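Long-range contacts in CocE/NonD family hydrolase (Staphylococcus aureus subsp. aureus COL, PDB 3III), which is probably a serine hydrolase of the alpha/beta-hydrolase clan, related to cocaine esterase and X-Pro dipeptidyl-peptidases, with its natural substrate not established: residues S267-N275 with D443-T454; I334-Y342 with S499-E507. All coordinates share one frame; numbering follows the deposited sequence. Where two conformers were deposited one is given.

Contact 1: S267-N275 with D443-T454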
loop_
_atom_site.group_PDB
_atom_site.type_symbol
_atom_site.label_atom_id
_atom_site.label_comp_id
_atom_site.label_asym_id
_atom_site.label_seq_id
_atom_site.Cartn_x
_atom_site.Cartn_y
_atom_site.Cartn_z
ATOM N N SER A 267 -1.356 1.700 -5.968
ATOM C CA SER A 267 -0.416 2.499 -6.727
ATOM C C SER A 267 0.749 1.630 -7.138
ATOM O O SER A 267 1.267 0.869 -6.338
ATOM C CB SER A 267 0.079 3.678 -5.920
ATOM O OG SER A 267 0.950 4.496 -6.671
ATOM N N TRP A 268 1.180 1.776 -8.387
ATOM C CA TRP A 268 2.420 1.178 -8.831
ATOM C C TRP A 268 3.644 1.711 -8.028
ATOM O O TRP A 268 4.702 1.092 -8.061
ATOM C CB TRP A 268 2.655 1.475 -10.305
ATOM C CG TRP A 268 1.507 1.289 -11.211
ATOM C CD1 TRP A 268 1.066 2.178 -12.135
ATOM C CD2 TRP A 268 0.711 0.097 -11.379
ATOM N NE1 TRP A 268 0.045 1.624 -12.871
ATOM C CE2 TRP A 268 -0.202 0.353 -12.420
ATOM C CE3 TRP A 268 0.677 -1.148 -10.743
ATOM C CZ2 TRP A 268 -1.116 -0.598 -12.870
ATOM C CZ3 TRP A 268 -0.243 -2.110 -11.192
ATOM C CH2 TRP A 268 -1.118 -1.820 -12.261
ATOM N N SER A 269 3.510 2.849 -7.371
ATOM C CA SER A 269 4.630 3.566 -6.726
ATOM C C SER A 269 4.930 3.157 -5.228
ATOM O O SER A 269 5.805 3.758 -4.569
ATOM C CB SER A 269 4.302 5.044 -6.713
ATOM O OG SER A 269 3.711 5.495 -7.954
ATOM N N THR A 270 4.197 2.168 -4.729
ATOM C CA THR A 270 4.254 1.798 -3.300
ATOM C C THR A 270 4.604 0.291 -3.130
ATOM O O THR A 270 4.216 -0.392 -2.148
ATOM C CB THR A 270 2.954 2.201 -2.619
ATOM O OG1 THR A 270 1.881 1.399 -3.123
ATOM C CG2 THR A 270 2.622 3.675 -2.874
ATOM N N GLN A 271 5.371 -0.224 -4.089
ATOM C CA GLN A 271 5.812 -1.643 -4.047
ATOM C C GLN A 271 6.773 -1.769 -2.902
ATOM O O GLN A 271 7.751 -0.996 -2.813
ATOM C CB GLN A 271 6.447 -2.063 -5.366
ATOM C CG GLN A 271 5.515 -2.024 -6.554
ATOM C CD GLN A 271 6.254 -2.353 -7.868
ATOM O OE1 GLN A 271 7.000 -3.334 -7.945
ATOM N NE2 GLN A 271 6.142 -1.469 -8.846
ATOM N N GLY A 272 6.460 -2.664 -1.975
ATOM C CA GLY A 272 7.214 -2.827 -0.741
ATOM C C GLY A 272 6.498 -2.376 0.499
ATOM O O GLY A 272 6.951 -2.629 1.629
ATOM N N LEU A 273 5.372 -1.683 0.323
ATOM C CA LEU A 273 4.504 -1.371 1.460
ATOM C C LEU A 273 3.045 -1.690 1.066
ATOM O O LEU A 273 2.644 -2.837 1.201
ATOM C CB LEU A 273 4.681 0.073 1.929
ATOM C CG LEU A 273 3.972 0.405 3.258
ATOM C CD1 LEU A 273 4.468 -0.493 4.404
ATOM C CD2 LEU A 273 4.171 1.900 3.582
ATOM N N HIS A 274 2.284 -0.735 0.558
ATOM C CA HIS A 274 0.839 -0.953 0.367
ATOM C C HIS A 274 0.370 -1.626 -0.923
ATOM O O HIS A 274 -0.788 -2.058 -1.012
ATOM C CB HIS A 274 0.058 0.342 0.592
ATOM C CG HIS A 274 0.294 0.968 1.932
ATOM N ND1 HIS A 274 0.062 0.312 3.121
ATOM C CD2 HIS A 274 0.796 2.185 2.259
ATOM C CE1 HIS A 274 0.354 1.125 4.123
ATOM N NE2 HIS A 274 0.811 2.268 3.627
ATOM N N ASN A 275 1.209 -1.657 -1.950
ATOM C CA ASN A 275 0.779 -2.074 -3.276
ATOM C C ASN A 275 0.200 -3.485 -3.279
ATOM O O ASN A 275 -0.916 -3.670 -3.726
ATOM C CB ASN A 275 1.930 -1.832 -4.276
ATOM C CG ASN A 275 1.871 -2.698 -5.517
ATOM O OD1 ASN A 275 1.854 -3.908 -5.411
ATOM N ND2 ASN A 275 1.905 -2.065 -6.715
ATOM N N ASP A 443 8.652 5.334 -6.977
ATOM C CA ASP A 443 8.858 4.031 -6.357
ATOM C C ASP A 443 8.887 4.292 -4.865
ATOM O O ASP A 443 8.733 5.423 -4.410
ATOM C CB ASP A 443 10.159 3.423 -6.904
ATOM C CG ASP A 443 10.220 1.896 -6.826
ATOM O OD1 ASP A 443 9.536 1.264 -5.992
ATOM O OD2 ASP A 443 11.006 1.332 -7.617
ATOM N N PHE A 444 9.011 3.248 -4.082
ATOM C CA PHE A 444 8.914 3.407 -2.599
ATOM C C PHE A 444 10.266 3.879 -1.994
ATOM O O PHE A 444 11.327 3.408 -2.389
ATOM C CB PHE A 444 8.486 2.102 -1.986
ATOM C CG PHE A 444 8.182 2.197 -0.516
ATOM C CD1 PHE A 444 9.012 1.589 0.381
ATOM C CD2 PHE A 444 7.085 2.898 -0.064
ATOM C CE1 PHE A 444 8.722 1.635 1.756
ATOM C CE2 PHE A 444 6.803 2.978 1.265
ATOM C CZ PHE A 444 7.658 2.364 2.176
ATOM N N ASN A 445 10.269 4.759 -1.009
ATOM C CA ASN A 445 9.137 5.481 -0.478
ATOM C C ASN A 445 9.290 6.926 -0.974
ATOM O O ASN A 445 10.166 7.705 -0.494
ATOM C CB ASN A 445 9.147 5.326 1.085
ATOM C CG ASN A 445 7.974 5.978 1.757
ATOM O OD1 ASN A 445 7.190 6.660 1.077
ATOM N ND2 ASN A 445 7.858 5.845 3.102
ATOM N N HIS A 446 8.428 7.303 -1.930
ATOM C CA HIS A 446 8.519 8.602 -2.639
ATOM C C HIS A 446 9.919 8.861 -3.213
ATOM O O HIS A 446 10.449 9.947 -3.079
ATOM C CB HIS A 446 8.077 9.775 -1.751
ATOM C CG HIS A 446 6.612 9.749 -1.444
ATOM N ND1 HIS A 446 6.063 8.828 -0.579
ATOM C CD2 HIS A 446 5.585 10.484 -1.923
ATOM C CE1 HIS A 446 4.752 8.998 -0.556
ATOM N NE2 HIS A 446 4.433 10.000 -1.361
ATOM N N ILE A 447 10.531 7.829 -3.774
ATOM C CA ILE A 447 11.767 8.019 -4.533
ATOM C C ILE A 447 11.407 8.248 -5.999
ATOM O O ILE A 447 10.336 7.875 -6.435
ATOM C CB ILE A 447 12.788 6.848 -4.382
ATOM C CG1 ILE A 447 12.273 5.530 -5.019
ATOM C CG2 ILE A 447 13.151 6.691 -2.888
ATOM C CD1 ILE A 447 13.402 4.364 -4.976
ATOM N N GLU A 448 12.253 8.985 -6.694
ATOM C CA GLU A 448 12.006 9.300 -8.120
ATOM C C GLU A 448 12.946 8.569 -9.066
ATOM O O GLU A 448 12.756 8.641 -10.291
ATOM C CB GLU A 448 12.067 10.808 -8.344
ATOM C CG GLU A 448 11.007 11.525 -7.480
ATOM C CD GLU A 448 10.827 12.987 -7.769
ATOM O OE1 GLU A 448 11.606 13.594 -8.556
ATOM O OE2 GLU A 448 9.865 13.566 -7.180
ATOM N N ASN A 449 13.931 7.866 -8.513
ATOM C CA ASN A 449 14.861 7.023 -9.336
ATOM C C ASN A 449 14.546 5.545 -9.243
ATOM O O ASN A 449 15.449 4.707 -9.283
ATOM C CB ASN A 449 16.330 7.266 -8.907
ATOM C CG ASN A 449 16.618 6.798 -7.468
ATOM O OD1 ASN A 449 15.721 6.745 -6.638
ATOM N ND2 ASN A 449 17.865 6.379 -7.215
ATOM N N GLY A 450 13.262 5.211 -9.143
ATOM C CA GLY A 450 12.833 3.866 -9.055
ATOM C C GLY A 450 12.722 3.150 -10.386
ATOM O O GLY A 450 13.093 3.656 -11.449
ATOM N N GLN A 451 12.187 1.941 -10.319
ATOM C CA GLN A 451 12.196 1.053 -11.461
ATOM C C GLN A 451 10.765 0.610 -11.761
ATOM O O GLN A 451 9.813 1.208 -11.295
ATOM C CB GLN A 451 13.191 -0.109 -11.234
ATOM C CG GLN A 451 12.807 -1.124 -10.146
ATOM C CD GLN A 451 13.991 -2.132 -9.765
ATOM O OE1 GLN A 451 15.053 -2.074 -10.337
ATOM N NE2 GLN A 451 13.750 -3.024 -8.804
ATOM N N VAL A 452 10.605 -0.366 -12.614
ATOM C CA VAL A 452 9.259 -0.786 -13.056
ATOM C C VAL A 452 8.573 -1.644 -12.010
ATOM O O VAL A 452 7.425 -1.395 -11.624
ATOM C CB VAL A 452 9.348 -1.586 -14.350
ATOM C CG1 VAL A 452 8.005 -2.343 -14.725
ATOM C CG2 VAL A 452 9.791 -0.704 -15.515
ATOM N N ALA A 453 9.264 -2.684 -11.590
ATOM C CA ALA A 453 8.745 -3.631 -10.584
ATOM C C ALA A 453 9.885 -4.214 -9.747
ATOM O O ALA A 453 11.008 -4.361 -10.207
ATOM C CB ALA A 453 7.948 -4.750 -11.281
ATOM N N THR A 454 9.544 -4.565 -8.518
ATOM C CA THR A 454 10.467 -5.124 -7.579
ATOM C C THR A 454 9.871 -6.398 -6.960
ATOM O O THR A 454 8.611 -6.529 -6.699
ATOM C CB THR A 454 10.800 -4.026 -6.546
ATOM O OG1 THR A 454 11.242 -2.845 -7.264
ATOM C CG2 THR A 454 11.911 -4.440 -5.517
HETATM O O HOH W 1 6.753 1.037 -6.393
HETATM O O HOH W 2 6.246 5.524 -2.501
HETATM O O HOH W 3 9.941 -0.867 -4.502
#
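Gln271 lays its carboxamide against the backbone of Val452-Thr454, using both ends of the amide. OE1 accepts from Thr454 N at 2.9 Å, the donor tilted 22° from the carbonyl plane, while NE2 donates to Val452 O at 3.1 Å, with that oxygen in the amide plane. NE2 also donates to Trp268 O, again in the amide plane, and the three bonds together fix its rotation. The side chain reaches the strand because it runs extended beyond CG (chi2 175°).

At the other end, Phe444 points toward the loop, and its ring meets Leu273. Leu273 CB sits over one face, 4.1 Å from the ring centroid and 29° off the normal, a CH-pi contact; Leu273 CD2 adds a 3.7 Å approach to Phe444 CE2. Asp443 OD1 links the two ends: it accepts from Phe444 N at 2.8 Å, water 3 bridges it to Gln271 O, and water 1 bridges it to Gln271 N.

The loop connects strand 262-267 to helix 275-284, with a type II turn at Thr270-Leu273. Strands 441-443 and 447-458 of the five-stranded antiparallel sheet face it, Leu497 of strand 490-503 touches Gln271, and Phe213 of helix 213-224 packs on Leu273.

Contact 2: I334-Y342 with S499-E507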
loop_
_atom_site.group_PDB
_atom_site.type_symbol
_atom_site.label_atom_id
_atom_site.label_comp_id
_atom_site.label_asym_id
_atom_site.label_seq_id
_atom_site.Cartn_x
_atom_site.Cartn_y
_atom_site.Cartn_z
ATOM N N ILE A 334 -9.757 1.359 -13.139
ATOM C CA ILE A 334 -9.162 2.426 -13.892
ATOM C C ILE A 334 -7.671 2.353 -13.497
ATOM O O ILE A 334 -7.340 2.348 -12.308
ATOM C CB ILE A 334 -9.793 3.724 -13.503
ATOM C CG1 ILE A 334 -11.268 3.849 -14.009
ATOM C CG2 ILE A 334 -8.913 4.913 -13.956
ATOM C CD1 ILE A 334 -11.970 5.144 -13.546
ATOM N N TYR A 335 -6.788 2.323 -14.493
ATOM C CA TYR A 335 -5.361 2.179 -14.220
ATOM C C TYR A 335 -4.486 3.006 -15.118
ATOM O O TYR A 335 -4.800 3.194 -16.299
ATOM C CB TYR A 335 -4.952 0.686 -14.327
ATOM C CG TYR A 335 -5.178 0.085 -15.682
ATOM C CD1 TYR A 335 -4.151 -0.000 -16.620
ATOM C CD2 TYR A 335 -6.429 -0.377 -16.051
ATOM C CE1 TYR A 335 -4.347 -0.513 -17.860
ATOM C CE2 TYR A 335 -6.644 -0.882 -17.332
ATOM C CZ TYR A 335 -5.584 -0.981 -18.224
ATOM O OH TYR A 335 -5.800 -1.478 -19.503
ATOM N N GLU A 336 -3.354 3.468 -14.583
ATOM C CA GLU A 336 -2.321 4.149 -15.394
ATOM C C GLU A 336 -1.402 3.156 -16.078
ATOM O O GLU A 336 -0.871 2.251 -15.436
ATOM C CB GLU A 336 -1.462 5.130 -14.540
ATOM C CG GLU A 336 -0.490 5.887 -15.389
ATOM C CD GLU A 336 0.290 6.949 -14.676
ATOM O OE1 GLU A 336 0.193 7.078 -13.430
ATOM O OE2 GLU A 336 1.011 7.635 -15.416
ATOM N N VAL A 337 -1.186 3.342 -17.373
ATOM C CA VAL A 337 -0.081 2.693 -18.067
ATOM C C VAL A 337 1.091 3.696 -18.081
ATOM O O VAL A 337 1.062 4.707 -18.784
ATOM C CB VAL A 337 -0.452 2.321 -19.483
ATOM C CG1 VAL A 337 0.736 1.553 -20.153
ATOM C CG2 VAL A 337 -1.702 1.382 -19.467
ATOM N N ARG A 338 2.114 3.453 -17.272
ATOM C CA ARG A 338 3.188 4.438 -17.095
ATOM C C ARG A 338 4.089 4.369 -18.335
ATOM O O ARG A 338 4.452 3.292 -18.745
ATOM C CB ARG A 338 4.034 4.105 -15.885
ATOM C CG ARG A 338 3.285 4.125 -14.594
ATOM C CD ARG A 338 4.125 3.638 -13.422
ATOM N NE ARG A 338 4.563 2.277 -13.687
ATOM C CZ ARG A 338 5.419 1.586 -12.932
ATOM N NH1 ARG A 338 5.897 2.074 -11.779
ATOM N NH2 ARG A 338 5.750 0.349 -13.306
ATOM N N ASP A 339 4.504 5.507 -18.867
ATOM C CA ASP A 339 5.503 5.550 -19.932
ATOM C C ASP A 339 6.863 6.105 -19.403
ATOM O O ASP A 339 7.922 5.460 -19.593
ATOM C CB ASP A 339 5.020 6.442 -21.064
ATOM C CG ASP A 339 6.077 6.558 -22.188
ATOM O OD1 ASP A 339 6.919 5.631 -22.339
ATOM O OD2 ASP A 339 6.063 7.572 -22.876
ATOM N N GLN A 340 6.805 7.280 -18.765
ATOM C CA GLN A 340 7.932 7.891 -18.070
ATOM C C GLN A 340 7.431 8.429 -16.710
ATOM O O GLN A 340 6.236 8.307 -16.376
ATOM C CB GLN A 340 8.582 9.031 -18.886
ATOM C CG GLN A 340 9.169 8.673 -20.236
ATOM C CD GLN A 340 10.721 8.533 -20.255
ATOM O OE1 GLN A 340 11.470 9.147 -19.429
ATOM N NE2 GLN A 340 11.224 7.709 -21.209
ATOM N N PHE A 341 8.335 9.057 -15.963
ATOM C CA PHE A 341 8.039 9.626 -14.636
ATOM C C PHE A 341 6.937 10.656 -14.849
ATOM O O PHE A 341 7.126 11.653 -15.604
ATOM C CB PHE A 341 9.324 10.263 -14.026
ATOM C CG PHE A 341 9.098 10.990 -12.741
ATOM C CD1 PHE A 341 9.180 10.345 -11.537
ATOM C CD2 PHE A 341 8.769 12.326 -12.755
ATOM C CE1 PHE A 341 8.920 11.011 -10.330
ATOM C CE2 PHE A 341 8.482 13.014 -11.566
ATOM C CZ PHE A 341 8.594 12.358 -10.342
ATOM N N TYR A 342 5.808 10.468 -14.167
ATOM C CA TYR A 342 4.666 11.443 -14.296
ATOM C C TYR A 342 4.190 11.644 -15.730
ATOM O O TYR A 342 3.716 12.750 -16.123
ATOM C CB TYR A 342 5.036 12.761 -13.611
ATOM C CG TYR A 342 4.560 12.748 -12.166
ATOM C CD1 TYR A 342 5.067 11.821 -11.248
ATOM C CD2 TYR A 342 3.525 13.611 -11.743
ATOM C CE1 TYR A 342 4.615 11.770 -9.924
ATOM C CE2 TYR A 342 3.043 13.540 -10.411
ATOM C CZ TYR A 342 3.651 12.652 -9.501
ATOM O OH TYR A 342 3.190 12.579 -8.173
ATOM N N SER A 499 2.580 -3.969 -11.477
ATOM C CA SER A 499 3.082 -2.778 -12.146
ATOM C C SER A 499 2.357 -2.595 -13.500
ATOM O O SER A 499 1.835 -3.527 -14.039
ATOM C CB SER A 499 4.591 -2.902 -12.337
ATOM O OG SER A 499 4.909 -3.876 -13.279
ATOM N N GLY A 500 2.288 -1.364 -13.973
ATOM C CA GLY A 500 1.652 -1.025 -15.254
ATOM C C GLY A 500 2.530 -0.113 -16.052
ATOM O O GLY A 500 2.746 1.045 -15.659
ATOM N N THR A 501 2.980 -0.576 -17.219
ATOM C CA THR A 501 4.032 0.112 -17.951
ATOM C C THR A 501 3.939 -0.162 -19.429
ATOM O O THR A 501 3.642 -1.310 -19.821
ATOM C CB THR A 501 5.431 -0.384 -17.431
ATOM O OG1 THR A 501 5.341 -0.572 -16.015
ATOM C CG2 THR A 501 6.594 0.611 -17.778
ATOM N N LEU A 502 4.147 0.880 -20.233
ATOM C CA LEU A 502 4.305 0.781 -21.682
ATOM C C LEU A 502 5.777 0.572 -21.992
ATOM O O LEU A 502 6.648 1.315 -21.441
ATOM C CB LEU A 502 3.916 2.109 -22.349
ATOM C CG LEU A 502 4.094 2.315 -23.848
ATOM C CD1 LEU A 502 3.263 1.268 -24.634
ATOM C CD2 LEU A 502 3.639 3.792 -24.151
ATOM N N PHE A 503 6.061 -0.392 -22.874
ATOM C CA PHE A 503 7.384 -0.520 -23.473
ATOM C C PHE A 503 7.169 -0.230 -24.937
ATOM O O PHE A 503 6.483 -0.993 -25.621
ATOM C CB PHE A 503 7.968 -1.957 -23.234
ATOM C CG PHE A 503 8.272 -2.249 -21.810
ATOM C CD1 PHE A 503 9.580 -2.143 -21.321
ATOM C CD2 PHE A 503 7.262 -2.544 -20.913
ATOM C CE1 PHE A 503 9.863 -2.381 -19.999
ATOM C CE2 PHE A 503 7.545 -2.770 -19.564
ATOM C CZ PHE A 503 8.827 -2.680 -19.104
ATOM N N LYS A 504 7.657 0.911 -25.419
ATOM C CA LYS A 504 7.516 1.272 -26.825
ATOM C C LYS A 504 8.439 0.448 -27.690
ATOM O O LYS A 504 9.430 -0.058 -27.226
ATOM C CB LYS A 504 7.819 2.758 -27.061
ATOM C CG LYS A 504 6.902 3.765 -26.297
ATOM C CD LYS A 504 7.478 5.199 -26.510
ATOM C CE LYS A 504 6.481 6.288 -26.171
ATOM N NZ LYS A 504 7.039 7.641 -26.585
ATOM N N GLN A 505 8.115 0.332 -28.979
ATOM C CA GLN A 505 8.986 -0.305 -29.936
ATOM C C GLN A 505 10.366 0.276 -29.789
ATOM O O GLN A 505 10.516 1.508 -29.800
ATOM C CB GLN A 505 8.483 -0.001 -31.382
ATOM C CG GLN A 505 9.472 -0.487 -32.453
ATOM C CD GLN A 505 8.970 -0.138 -33.842
ATOM O OE1 GLN A 505 8.237 0.861 -34.030
ATOM N NE2 GLN A 505 9.371 -0.936 -34.826
ATOM N N GLY A 506 11.380 -0.591 -29.665
ATOM C CA GLY A 506 12.750 -0.124 -29.478
ATOM C C GLY A 506 13.200 0.008 -28.047
ATOM O O GLY A 506 14.401 0.143 -27.762
ATOM N N GLU A 507 12.248 -0.012 -27.114
ATOM C CA GLU A 507 12.586 0.046 -25.698
ATOM C C GLU A 507 12.854 -1.363 -25.174
ATOM O O GLU A 507 12.457 -2.331 -25.799
ATOM C CB GLU A 507 11.479 0.769 -24.908
ATOM C CG GLU A 507 11.414 2.286 -25.273
ATOM C CD GLU A 507 10.512 3.141 -24.391
ATOM O OE1 GLU A 507 9.383 2.733 -24.032
ATOM O OE2 GLU A 507 10.947 4.283 -24.092
HETATM O O HOH W 4 9.508 6.075 -22.854
#
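Arg338 places CG beside its own backbone N (chi1 -62°) and bends at chi3 (-59°), which brings the edge of the guanidinium to Gly500 and Thr501. Gly500 O is consequently held twice by one residue: Arg338 N donates to it at 3.0 Å and Arg338 NE does so at 3.0 Å, the two arriving from opposite faces of the carbonyl plane. Thr501 turns OG1 beside its backbone N, where it accepts from Arg338 NH2 at 2.9 Å, at the edge of the guanidinium and in its plane. Leu502 N closes the backbone pairing on Arg338 O at 2.9 Å. This is a single parallel bridge, Arg338 with Thr501; the short strands diverge by 42°, so the pairing is confined to their crossing.

Val337 CG1 packs on Leu502 CB at 3.9 Å. Farther on, Asp339 crosses Lys504 at about a right angle and makes a long salt bridge, OD2 to NZ at 3.8 Å; OD2 is also in a salt bridge with Lys343. Asp339 OD1 and Glu507 OE1 lie 4.2 Å apart; Lys431 forms salt bridges with both, and water 4 donates to Asp339 OD1 and Glu507 OE2, which would be expected to ease the repulsion.

Strand 333-338 belongs to the large mixed sheet, between strands 290-295 and 343-349, whereas strand 490-503 pairs with 403-406 and 408-417 in the eight-stranded antiparallel sheet.

Contacts 1 and 2 have centres about 14 Å apart and meet directly. Val452 O, the acceptor of the Gln271 amide, lies 2.9 Å from Arg338 NH2, probably hydrogen-bonded, so one carbonyl serves both contacts. Trp268 NE1 lies 2.8 Å from Glu336 O, again probably bonded, and Trp268 CE3 packs 3.2 Å from Ser499 CA. Their segments alternate along the chain. Contact 1 is nearer the ligand: the Leu273 side chain is about 5 Å from a bound palmitic acid. The next residue in the chain, His274, is hydrogen-bonded through NE2 to Ser169 OG. Ser169 sits where this fold places its nucleophile, but His274, following strand 262-267, is not at the triad histidine's usual place, so a catalytic role is not established.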